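Cytochrome P450 reductase (Amycolatopsis methanolica 239, PDB 5OGX) passes electrons from NADH, through FAD and a [2Fe-2S] cluster, to the cytochrome P450 partner GcoA, which O-demethylates lignin-derived aromatics such as guaiacol. Local coordinates at residues A[117-122]-A[160-165]; A[105-110]-A[186-191]; A[238-243]-A[266-271]. One frame throughout, in Å; residues are numbered along the deposited sequence.

Following the chain from the N terminus, strand 101-114 comes first and turns directly into strand 117-124. Interaction 1 pairs 117-122 with 160-165 and closes a loop of 37 residues; interaction 2 returns to 105-110 from 186-191 and closes one of 75 residues that encloses the first. Both belong to one antiparallel sheet, that of the FAD-binding domain, and they touch where L121 meets the backbone of L108 and E109. Interaction 3 follows in series: 238-243 pairs with 266-271 in the parallel sheet of the NAD-binding domain, closing a loop of 22 residues that holds helix 253-262. Its centre lies about 20 Å from that of interaction 1, without direct touch.

Interaction 1: residues A[117-122]-A[160-165]; sequences TRRVLL and VLELHV. With FAD (flavin-adenine dinucleotide), chain B.
R119 and H164 both reach one carboxylate oxygen, OE2 of E162, and approach it from opposite faces of the carboxylate plane. H164 NE2 donates in its own ring plane, 2.9 Å from E162 OE2 and nearly straight at 173°. R119 NH1 forms a salt bridge to E162 OE2, also 2.9 Å but more bent; its chain bends at chi3 (-44°), which brings NH1 to the carboxylate. R255 is a further salt-bridge partner of E162, and D252 takes R119 NH2. On this more open face R119 and L121 are partly exposed, and L121 CD2 lies alongside E162 CB. On the other face of the antiparallel pair V120, L122, L163 and V165 are buried, and branched aliphatic chains suit the close spacing: V120 CG2 lies 4.1 Å from V165 CG2, and L122 CD1 touches L163 CD1. A glutamine in place of E162 would probably deprive R255 and R119 of this negative charge, R119 keeping D252, and weaken the bond to H164 NE2. The carboxylate thus helps fix the rotation of the H164 ring, while the backbone O of the same residue accepts from FAD N3 at 2.7 Å; the two arginines probably keep E162 ionised.

Interaction 2: residues A[105-110]-A[186-191]; sequences ATVLEV and DRVEAT
The six-stranded antiparallel sheet of the FAD-binding domain joins strand 101-114 to strand 187-194 here, at a point where the N-to-C directions of the short axes meet at 130°, well short of antiparallel. Contact is therefore confined to A105, T106 and V107 against D186, R187 and V188. V107 N donates to D186 O at 2.8 Å and 168°, and V188 N donates to A105 O at 3.0 Å. Between these bonds T106 and R187 form a non-hydrogen-bonded pair.

On the buried face V107 CG2 meets V188 CG2 at 3.7 Å. In V107 this methyl is anti to the carbonyl carbon, and it also packs on D186 O; the beta-branched valines suit a buried position in a strand. V107 leans on L122 and V188 on L138, which places the pair among the neighbouring strands of the sheet. A105, small and buried, brings its CB to 3.8 Å from V188 O.

The outer face is polar. R187 bends at chi2 and chi3, which lays CD 3.3 Å from A105 O and 3.4 Å from T106 OG1. Its NH2 donates to a water that lies in the guanidinium plane; this water also accepts from A105 N, 2.9 Å away, and donates to V188 O at 2.6 Å. D186 OD2 is hydrogen-bonded to A183 N, three residues earlier. As the strands splay apart, the water bridges backbone groups too far apart to bond directly, and the folded arginine supplies another donor to it.

Interaction 3: residues A[238-243]-A[266-271]; sequences VLLYHG and FRFVPV
The ring of F268 has L240 CG at its edge, in the ring plane, 3.7 Å from F268 CD1, while F256 stacks on the ring from helix 253-262. H242 CB comes to 3.7 Å from F268 CZ; with CG anti to the backbone N (chi1 -170°), the imidazole is carried away from strand 266-272, and its NE2 is hydrogen-bonded to G216 O. The guanidinium of R267 has L239 CD2 over one face, and the same methyl is 3.5 Å from R267 CG, so the exposed arginine covers the buried leucine with both. At the edge of the Y241 ring, near its plane, sits V271 CG2; V269 CB is closer, 3.5 Å from Y241 CD2, and Y241 OH is hydrogen-bonded to D292 OD2. Helix 253-262 connects strands 238-244 and 266-272 in a beta-alpha-beta unit of the NAD-binding domain. Five backbone bonds join the parallel strands, among them V269 N to L240 O at 2.8 Å. F266, L240 and F268, large and apolar, suit the face covered by helices 219-232 and 253-262: F266 CE1 lies 4.0 Å from L240 CB. P270, lacking an N-H, fits a position whose nitrogen makes no bond to strand 238-244.

Interaction 1: residues A[117-122]-A[160-165]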
loop_
_atom_site.group_PDB
_atom_site.type_symbol
_atom_site.label_atom_id
_atom_site.label_comp_id
_atom_site.label_asym_id
_atom_site.label_seq_id
_atom_site.Cartn_x
_atom_site.Cartn_y
_atom_site.Cartn_z
ATOM N N THR A 117 -3.105 -8.374 -16.618
ATOM C CA THR A 117 -2.336 -8.447 -15.381
ATOM C C THR A 117 -0.925 -8.927 -15.676
ATOM O O THR A 117 -0.740 -9.919 -16.390
ATOM C CB THR A 117 -3.002 -9.381 -14.358
ATOM O OG1 THR A 117 -4.372 -9.004 -14.183
ATOM C CG2 THR A 117 -2.289 -9.282 -13.023
ATOM N N ARG A 118 0.065 -8.229 -15.117
ATOM C CA ARG A 118 1.460 -8.608 -15.261
ATOM C C ARG A 118 2.146 -8.708 -13.906
ATOM O O ARG A 118 1.887 -7.906 -13.003
ATOM C CB ARG A 118 2.215 -7.612 -16.124
ATOM C CG ARG A 118 2.043 -7.903 -17.595
ATOM C CD ARG A 118 2.769 -6.922 -18.489
ATOM N NE ARG A 118 2.895 -7.531 -19.809
ATOM C CZ ARG A 118 3.749 -7.156 -20.756
ATOM N NH1 ARG A 118 4.586 -6.142 -20.560
ATOM N NH2 ARG A 118 3.756 -7.812 -21.912
ATOM N N ARG A 119 3.043 -9.680 -13.789
ATOM C CA ARG A 119 3.987 -9.740 -12.685
ATOM C C ARG A 119 5.282 -9.084 -13.137
ATOM O O ARG A 119 5.759 -9.336 -14.246
ATOM C CB ARG A 119 4.254 -11.184 -12.247
ATOM C CG ARG A 119 4.826 -11.289 -10.823
ATOM C CD ARG A 119 5.430 -12.662 -10.524
ATOM N NE ARG A 119 4.594 -13.767 -11.001
ATOM C CZ ARG A 119 3.546 -14.259 -10.343
ATOM N NH1 ARG A 119 3.179 -13.751 -9.162
ATOM N NH2 ARG A 119 2.861 -15.265 -10.871
ATOM N N VAL A 120 5.842 -8.235 -12.290
ATOM C CA VAL A 120 7.128 -7.614 -12.568
ATOM C C VAL A 120 8.066 -7.948 -11.420
ATOM O O VAL A 120 7.742 -7.695 -10.255
ATOM C CB VAL A 120 6.996 -6.093 -12.751
ATOM C CG1 VAL A 120 8.362 -5.475 -12.914
ATOM C CG2 VAL A 120 6.079 -5.771 -13.938
ATOM N N LEU A 121 9.218 -8.522 -11.743
ATOM C CA LEU A 121 10.241 -8.825 -10.752
ATOM C C LEU A 121 11.387 -7.847 -10.952
ATOM O O LEU A 121 11.959 -7.780 -12.043
ATOM C CB LEU A 121 10.734 -10.268 -10.880
ATOM C CG LEU A 121 9.689 -11.355 -10.674
ATOM C CD1 LEU A 121 10.354 -12.727 -10.727
ATOM C CD2 LEU A 121 8.937 -11.160 -9.354
ATOM N N LEU A 122 11.713 -7.087 -9.910
ATOM C CA LEU A 122 12.771 -6.084 -9.960
ATOM C C LEU A 122 13.914 -6.523 -9.056
ATOM O O LEU A 122 13.736 -6.632 -7.838
ATOM C CB LEU A 122 12.258 -4.713 -9.512
ATOM C CG LEU A 122 11.131 -4.037 -10.287
ATOM C CD1 LEU A 122 10.874 -2.664 -9.670
ATOM C CD2 LEU A 122 11.510 -3.928 -11.766
ATOM N N VAL A 160 14.601 -9.182 -4.590
ATOM C CA VAL A 160 13.821 -9.211 -5.821
ATOM C C VAL A 160 12.420 -8.755 -5.458
ATOM O O VAL A 160 11.687 -9.481 -4.769
ATOM C CB VAL A 160 13.794 -10.604 -6.462
ATOM C CG1 VAL A 160 12.904 -10.589 -7.698
ATOM C CG2 VAL A 160 15.217 -11.073 -6.819
ATOM N N LEU A 161 12.047 -7.557 -5.898
ATOM C CA LEU A 161 10.729 -7.022 -5.577
ATOM C C LEU A 161 9.692 -7.585 -6.540
ATOM O O LEU A 161 9.938 -7.690 -7.742
ATOM C CB LEU A 161 10.748 -5.491 -5.643
ATOM C CG LEU A 161 11.842 -4.792 -4.825
ATOM C CD1 LEU A 161 11.731 -3.270 -4.996
ATOM C CD2 LEU A 161 11.796 -5.164 -3.333
ATOM N N GLU A 162 8.532 -7.963 -6.004
ATOM C CA GLU A 162 7.461 -8.562 -6.800
ATOM C C GLU A 162 6.280 -7.603 -6.850
ATOM O O GLU A 162 5.684 -7.302 -5.809
ATOM C CB GLU A 162 7.019 -9.909 -6.223
ATOM C CG GLU A 162 5.868 -10.536 -6.999
ATOM C CD GLU A 162 5.365 -11.824 -6.365
ATOM O OE1 GLU A 162 5.956 -12.241 -5.359
ATOM O OE2 GLU A 162 4.383 -12.400 -6.875
ATOM N N LEU A 163 5.918 -7.165 -8.060
ATOM C CA LEU A 163 4.780 -6.277 -8.278
ATOM C C LEU A 163 3.723 -6.997 -9.105
ATOM O O LEU A 163 4.049 -7.800 -9.989
ATOM C CB LEU A 163 5.209 -4.987 -9.018
ATOM C CG LEU A 163 6.498 -4.328 -8.532
ATOM C CD1 LEU A 163 6.850 -3.118 -9.411
ATOM C CD2 LEU A 163 6.343 -3.903 -7.089
ATOM N N HIS A 164 2.452 -6.695 -8.826
ATOM C CA HIS A 164 1.324 -7.157 -9.637
ATOM C C HIS A 164 0.658 -5.930 -10.236
ATOM O O HIS A 164 0.104 -5.112 -9.502
ATOM C CB HIS A 164 0.296 -7.938 -8.806
ATOM C CG HIS A 164 0.869 -9.105 -8.067
ATOM N ND1 HIS A 164 0.136 -9.825 -7.149
ATOM C CD2 HIS A 164 2.097 -9.680 -8.107
ATOM C CE1 HIS A 164 0.887 -10.795 -6.654
ATOM N NE2 HIS A 164 2.079 -10.733 -7.221
ATOM N N VAL A 165 0.697 -5.810 -11.559
ATOM C CA VAL A 165 0.296 -4.589 -12.248
ATOM C C VAL A 165 -0.946 -4.860 -13.085
ATOM O O VAL A 165 -0.941 -5.751 -13.938
ATOM C CB VAL A 165 1.435 -4.065 -13.134
ATOM C CG1 VAL A 165 1.049 -2.714 -13.740
ATOM C CG2 VAL A 165 2.718 -3.953 -12.320
HETATM P PA FAD B . -3.038 7.014 -15.511
HETATM O O1A FAD B . -2.355 7.583 -16.731
HETATM O O2A FAD B . -2.696 7.725 -14.225
HETATM O O5B FAD B . -4.678 7.049 -15.691
HETATM C C5B FAD B . -5.231 6.992 -16.986
HETATM C C4B FAD B . -6.742 7.343 -16.862
HETATM O O4B FAD B . -7.376 6.352 -16.296
HETATM C C3B FAD B . -6.932 8.548 -15.925
HETATM O O3B FAD B . -7.963 9.303 -16.380
HETATM C C2B FAD B . -7.245 7.908 -14.551
HETATM O O2B FAD B . -7.998 8.846 -13.664
HETATM C C1B FAD B . -7.923 6.832 -14.853
HETATM N N9A FAD B . -7.616 5.732 -13.975
HETATM C C8A FAD B . -6.533 5.611 -13.195
HETATM N N7A FAD B . -6.614 4.433 -12.563
HETATM C C5A FAD B . -7.744 3.826 -12.969
HETATM C C6A FAD B . -8.295 2.612 -12.634
HETATM N N6A FAD B . -7.989 1.483 -11.774
HETATM N N1A FAD B . -9.439 2.228 -13.185
HETATM C C2A FAD B . -10.069 3.034 -14.075
HETATM N N3A FAD B . -9.531 4.234 -14.412
HETATM C C4A FAD B . -8.362 4.620 -13.848
HETATM N N1 FAD B . -1.797 -0.471 -9.242
HETATM C C2 FAD B . -1.493 -1.859 -9.567
HETATM O O2 FAD B . -1.786 -2.301 -10.628
HETATM N N3 FAD B . -0.799 -2.696 -8.578
HETATM C C4 FAD B . -0.423 -2.221 -7.282
HETATM O O4 FAD B . 0.121 -2.930 -6.504
HETATM C C4X FAD B . -0.770 -0.801 -6.965
HETATM N N5 FAD B . -0.385 -0.280 -5.690
HETATM C C5X FAD B . -0.744 1.103 -5.391
HETATM C C6 FAD B . -0.425 1.594 -4.121
HETATM C C7 FAD B . -0.772 2.920 -3.852
HETATM C C7M FAD B . -0.333 3.294 -2.437
HETATM C C8 FAD B . -1.406 3.716 -4.804
HETATM C C8M FAD B . -1.734 5.154 -4.422
HETATM C C9 FAD B . -1.731 3.218 -6.062
HETATM C C9A FAD B . -1.402 1.906 -6.338
HETATM N N10 FAD B . -1.749 1.391 -7.673
HETATM C C10 FAD B . -1.436 0.028 -7.947
HETATM C "C1'" FAD B . -2.364 2.254 -8.696
HETATM C "C2'" FAD B . -1.110 2.654 -9.584
HETATM O "O2'" FAD B . -0.130 3.415 -8.890
HETATM C "C3'" FAD B . -1.462 3.463 -10.852
HETATM O "O3'" FAD B . -2.327 4.497 -10.480
HETATM C "C4'" FAD B . -2.146 2.580 -11.913
HETATM O "O4'" FAD B . -1.262 1.580 -12.344
HETATM C "C5'" FAD B . -2.583 3.416 -13.135
HETATM O "O5'" FAD B . -1.515 4.256 -13.530
HETATM P P FAD B . -1.376 4.684 -15.107
HETATM O O1P FAD B . -0.247 5.673 -15.210
HETATM O O2P FAD B . -1.283 3.466 -15.996
HETATM O O3P FAD B . -2.807 5.402 -15.455
#

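Interaction 2: residues A[105-110]-A[186-191]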
loop_
_atom_site.group_PDB
_atom_site.type_symbol
_atom_site.label_atom_id
_atom_site.label_comp_id
_atom_site.label_asym_id
_atom_site.label_seq_id
_atom_site.Cartn_x
_atom_site.Cartn_y
_atom_site.Cartn_z
ATOM N N ALA A 105 17.441 -0.707 -9.401
ATOM C CA ALA A 105 16.505 -1.784 -9.705
ATOM C C ALA A 105 16.593 -2.169 -11.173
ATOM O O ALA A 105 16.600 -1.293 -12.043
ATOM C CB ALA A 105 15.070 -1.368 -9.375
ATOM N N THR A 106 16.638 -3.481 -11.444
ATOM C CA THR A 106 16.737 -4.011 -12.800
ATOM C C THR A 106 15.631 -5.029 -13.028
ATOM O O THR A 106 15.401 -5.900 -12.182
ATOM C CB THR A 106 18.113 -4.665 -13.048
ATOM O OG1 THR A 106 19.153 -3.725 -12.751
ATOM C CG2 THR A 106 18.240 -5.108 -14.499
ATOM N N VAL A 107 14.939 -4.920 -14.160
ATOM C CA VAL A 107 13.867 -5.867 -14.450
ATOM C C VAL A 107 14.479 -7.246 -14.652
ATOM O O VAL A 107 15.310 -7.451 -15.545
ATOM C CB VAL A 107 13.055 -5.437 -15.679
ATOM C CG1 VAL A 107 11.974 -6.470 -15.971
ATOM C CG2 VAL A 107 12.433 -4.058 -15.464
ATOM N N LEU A 108 14.082 -8.195 -13.807
ATOM C CA LEU A 108 14.478 -9.586 -13.982
ATOM C C LEU A 108 13.466 -10.374 -14.794
ATOM O O LEU A 108 13.857 -11.254 -15.572
ATOM C CB LEU A 108 14.675 -10.253 -12.621
ATOM C CG LEU A 108 15.774 -9.644 -11.754
ATOM C CD1 LEU A 108 15.962 -10.465 -10.488
ATOM C CD2 LEU A 108 17.084 -9.506 -12.524
ATOM N N GLU A 109 12.182 -10.068 -14.657
ATOM C CA GLU A 109 11.149 -10.757 -15.416
ATOM C C GLU A 109 9.920 -9.871 -15.500
ATOM O O GLU A 109 9.610 -9.138 -14.555
ATOM C CB GLU A 109 10.777 -12.098 -14.774
ATOM C CG GLU A 109 9.630 -12.816 -15.482
ATOM C CD GLU A 109 9.455 -14.249 -15.020
ATOM O OE1 GLU A 109 9.477 -14.485 -13.797
ATOM O OE2 GLU A 109 9.306 -15.139 -15.886
ATOM N N VAL A 110 9.236 -9.933 -16.638
ATOM C CA VAL A 110 7.900 -9.373 -16.788
ATOM C C VAL A 110 7.053 -10.440 -17.465
ATOM O O VAL A 110 7.420 -10.951 -18.533
ATOM C CB VAL A 110 7.895 -8.048 -17.574
ATOM C CG1 VAL A 110 8.723 -8.151 -18.833
ATOM C CG2 VAL A 110 6.471 -7.626 -17.896
ATOM N N ASP A 186 16.007 -3.857 -18.277
ATOM C CA ASP A 186 15.788 -2.425 -18.098
ATOM C C ASP A 186 16.113 -2.001 -16.672
ATOM O O ASP A 186 15.727 -2.668 -15.708
ATOM C CB ASP A 186 14.337 -2.045 -18.394
ATOM C CG ASP A 186 13.957 -2.210 -19.840
ATOM O OD1 ASP A 186 14.861 -2.291 -20.702
ATOM O OD2 ASP A 186 12.734 -2.207 -20.113
ATOM N N ARG A 187 16.803 -0.871 -16.536
ATOM C CA ARG A 187 16.883 -0.192 -15.249
ATOM C C ARG A 187 15.613 0.614 -15.018
ATOM O O ARG A 187 15.051 1.197 -15.950
ATOM C CB ARG A 187 18.105 0.723 -15.197
ATOM C CG ARG A 187 19.414 0.004 -14.888
ATOM C CD ARG A 187 19.482 -0.400 -13.419
ATOM N NE ARG A 187 19.336 0.751 -12.531
ATOM C CZ ARG A 187 20.313 1.610 -12.256
ATOM N NH1 ARG A 187 21.513 1.449 -12.798
ATOM N NH2 ARG A 187 20.089 2.635 -11.441
ATOM N N VAL A 188 15.151 0.650 -13.773
ATOM C CA VAL A 188 13.900 1.320 -13.438
ATOM C C VAL A 188 14.165 2.270 -12.282
ATOM O O VAL A 188 14.725 1.866 -11.259
ATOM C CB VAL A 188 12.794 0.305 -13.067
ATOM C CG1 VAL A 188 11.544 1.011 -12.537
ATOM C CG2 VAL A 188 12.456 -0.579 -14.271
ATOM N N GLU A 189 13.773 3.530 -12.445
ATOM C CA GLU A 189 13.909 4.503 -11.371
ATOM C C GLU A 189 12.843 4.226 -10.320
ATOM O O GLU A 189 11.645 4.175 -10.637
ATOM C CB GLU A 189 13.774 5.920 -11.922
ATOM C CG GLU A 189 13.980 7.017 -10.889
ATOM C CD GLU A 189 13.911 8.402 -11.499
ATOM O OE1 GLU A 189 13.767 8.504 -12.733
ATOM O OE2 GLU A 189 13.997 9.386 -10.738
ATOM N N ALA A 190 13.267 4.038 -9.074
ATOM C CA ALA A 190 12.344 3.589 -8.041
ATOM C C ALA A 190 12.871 4.012 -6.678
ATOM O O ALA A 190 14.084 4.061 -6.456
ATOM C CB ALA A 190 12.158 2.069 -8.086
ATOM N N THR A 191 11.945 4.315 -5.766
ATOM C CA THR A 191 12.289 4.607 -4.380
ATOM C C THR A 191 11.348 3.826 -3.474
ATOM O O THR A 191 10.201 3.547 -3.826
ATOM C CB THR A 191 12.184 6.089 -4.054
ATOM O OG1 THR A 191 10.839 6.516 -4.303
ATOM C CG2 THR A 191 13.123 6.901 -4.947
HETATM O O HOH W 1 17.226 2.021 -10.454
#

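Interaction 3: residues A[238-243]-A[266-271]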
loop_
_atom_site.group_PDB
_atom_site.type_symbol
_atom_site.label_atom_id
_atom_site.label_comp_id
_atom_site.label_asym_id
_atom_site.label_seq_id
_atom_site.Cartn_x
_atom_site.Cartn_y
_atom_site.Cartn_z
ATOM N N VAL A 238 -6.989 -16.914 8.505
ATOM C CA VAL A 238 -6.702 -15.862 7.532
ATOM C C VAL A 238 -7.599 -16.135 6.334
ATOM O O VAL A 238 -7.416 -17.146 5.643
ATOM C CB VAL A 238 -5.222 -15.862 7.120
ATOM C CG1 VAL A 238 -4.962 -14.861 5.994
ATOM C CG2 VAL A 238 -4.314 -15.614 8.319
ATOM N N LEU A 239 -8.582 -15.267 6.096
ATOM C CA LEU A 239 -9.502 -15.400 4.974
ATOM C C LEU A 239 -9.137 -14.352 3.929
ATOM O O LEU A 239 -9.221 -13.145 4.198
ATOM C CB LEU A 239 -10.953 -15.224 5.413
ATOM C CG LEU A 239 -11.507 -16.091 6.534
ATOM C CD1 LEU A 239 -13.010 -15.872 6.621
ATOM C CD2 LEU A 239 -11.207 -17.540 6.276
ATOM N N LEU A 240 -8.715 -14.805 2.752
ATOM C CA LEU A 240 -8.239 -13.909 1.705
ATOM C C LEU A 240 -9.205 -13.993 0.524
ATOM O O LEU A 240 -9.319 -15.045 -0.111
ATOM C CB LEU A 240 -6.820 -14.293 1.292
ATOM C CG LEU A 240 -6.210 -13.589 0.088
ATOM C CD1 LEU A 240 -6.263 -12.066 0.242
ATOM C CD2 LEU A 240 -4.783 -14.083 -0.108
ATOM N N TYR A 241 -9.927 -12.905 0.256
ATOM C CA TYR A 241 -10.893 -12.863 -0.840
ATOM C C TYR A 241 -10.308 -12.038 -1.976
ATOM O O TYR A 241 -9.793 -10.941 -1.744
ATOM C CB TYR A 241 -12.232 -12.257 -0.400
ATOM C CG TYR A 241 -12.954 -13.038 0.670
ATOM C CD1 TYR A 241 -12.605 -12.894 1.999
ATOM C CD2 TYR A 241 -13.994 -13.916 0.345
ATOM C CE1 TYR A 241 -13.253 -13.599 2.992
ATOM C CE2 TYR A 241 -14.652 -14.634 1.333
ATOM C CZ TYR A 241 -14.283 -14.464 2.656
ATOM O OH TYR A 241 -14.915 -15.151 3.667
ATOM N N HIS A 242 -10.394 -12.553 -3.203
ATOM C CA HIS A 242 -9.889 -11.838 -4.375
ATOM C C HIS A 242 -11.073 -11.445 -5.253
ATOM O O HIS A 242 -11.693 -12.307 -5.881
ATOM C CB HIS A 242 -8.892 -12.702 -5.144
ATOM C CG HIS A 242 -8.156 -11.958 -6.212
ATOM N ND1 HIS A 242 -7.531 -12.586 -7.269
ATOM C CD2 HIS A 242 -7.931 -10.629 -6.373
ATOM C CE1 HIS A 242 -6.962 -11.676 -8.041
ATOM N NE2 HIS A 242 -7.176 -10.480 -7.513
ATOM N N GLY A 243 -11.385 -10.148 -5.298
ATOM C CA GLY A 243 -12.540 -9.710 -6.066
ATOM C C GLY A 243 -12.138 -9.295 -7.467
ATOM O O GLY A 243 -11.361 -8.351 -7.638
ATOM N N PHE A 266 -6.162 -20.937 6.815
ATOM C CA PHE A 266 -6.120 -20.071 5.649
ATOM C C PHE A 266 -7.134 -20.538 4.616
ATOM O O PHE A 266 -7.281 -21.744 4.366
ATOM C CB PHE A 266 -4.719 -20.070 5.029
ATOM C CG PHE A 266 -4.628 -19.293 3.739
ATOM C CD1 PHE A 266 -4.507 -17.906 3.758
ATOM C CD2 PHE A 266 -4.702 -19.939 2.516
ATOM C CE1 PHE A 266 -4.418 -17.184 2.561
ATOM C CE2 PHE A 266 -4.625 -19.230 1.324
ATOM C CZ PHE A 266 -4.490 -17.844 1.349
ATOM N N ARG A 267 -7.841 -19.579 4.023
ATOM C CA ARG A 267 -8.708 -19.856 2.884
ATOM C C ARG A 267 -8.501 -18.778 1.843
ATOM O O ARG A 267 -8.357 -17.602 2.182
ATOM C CB ARG A 267 -10.200 -19.904 3.267
ATOM C CG ARG A 267 -10.491 -20.535 4.615
ATOM C CD ARG A 267 -11.841 -21.253 4.661
ATOM N NE ARG A 267 -12.979 -20.338 4.584
ATOM C CZ ARG A 267 -13.899 -20.184 5.537
ATOM N NH1 ARG A 267 -13.820 -20.865 6.675
ATOM N NH2 ARG A 267 -14.899 -19.332 5.355
ATOM N N PHE A 268 -8.504 -19.179 0.580
ATOM C CA PHE A 268 -8.450 -18.257 -0.546
ATOM C C PHE A 268 -9.749 -18.376 -1.327
ATOM O O PHE A 268 -10.123 -19.477 -1.746
ATOM C CB PHE A 268 -7.262 -18.562 -1.464
ATOM C CG PHE A 268 -7.129 -17.606 -2.597
ATOM C CD1 PHE A 268 -6.739 -16.289 -2.356
ATOM C CD2 PHE A 268 -7.406 -17.997 -3.896
ATOM C CE1 PHE A 268 -6.610 -15.393 -3.390
ATOM C CE2 PHE A 268 -7.290 -17.095 -4.940
ATOM C CZ PHE A 268 -6.891 -15.795 -4.686
ATOM N N VAL A 269 -10.415 -17.247 -1.544
ATOM C CA VAL A 269 -11.764 -17.234 -2.107
ATOM C C VAL A 269 -11.854 -16.235 -3.256
ATOM O O VAL A 269 -11.999 -15.021 -3.022
ATOM C CB VAL A 269 -12.811 -16.886 -1.039
ATOM C CG1 VAL A 269 -14.219 -16.983 -1.617
ATOM C CG2 VAL A 269 -12.645 -17.760 0.195
ATOM N N PRO A 270 -11.778 -16.690 -4.502
ATOM C CA PRO A 270 -12.109 -15.810 -5.626
ATOM C C PRO A 270 -13.577 -15.427 -5.578
ATOM O O PRO A 270 -14.429 -16.214 -5.159
ATOM C CB PRO A 270 -11.798 -16.675 -6.858
ATOM C CG PRO A 270 -10.850 -17.712 -6.362
ATOM C CD PRO A 270 -11.266 -17.997 -4.953
ATOM N N VAL A 271 -13.870 -14.190 -5.985
ATOM C CA VAL A 271 -15.243 -13.695 -6.066
ATOM C C VAL A 271 -15.385 -12.941 -7.374
ATOM O O VAL A 271 -14.678 -11.952 -7.595
ATOM C CB VAL A 271 -15.616 -12.783 -4.875
ATOM C CG1 VAL A 271 -17.118 -12.518 -4.876
ATOM C CG2 VAL A 271 -15.197 -13.425 -3.539
#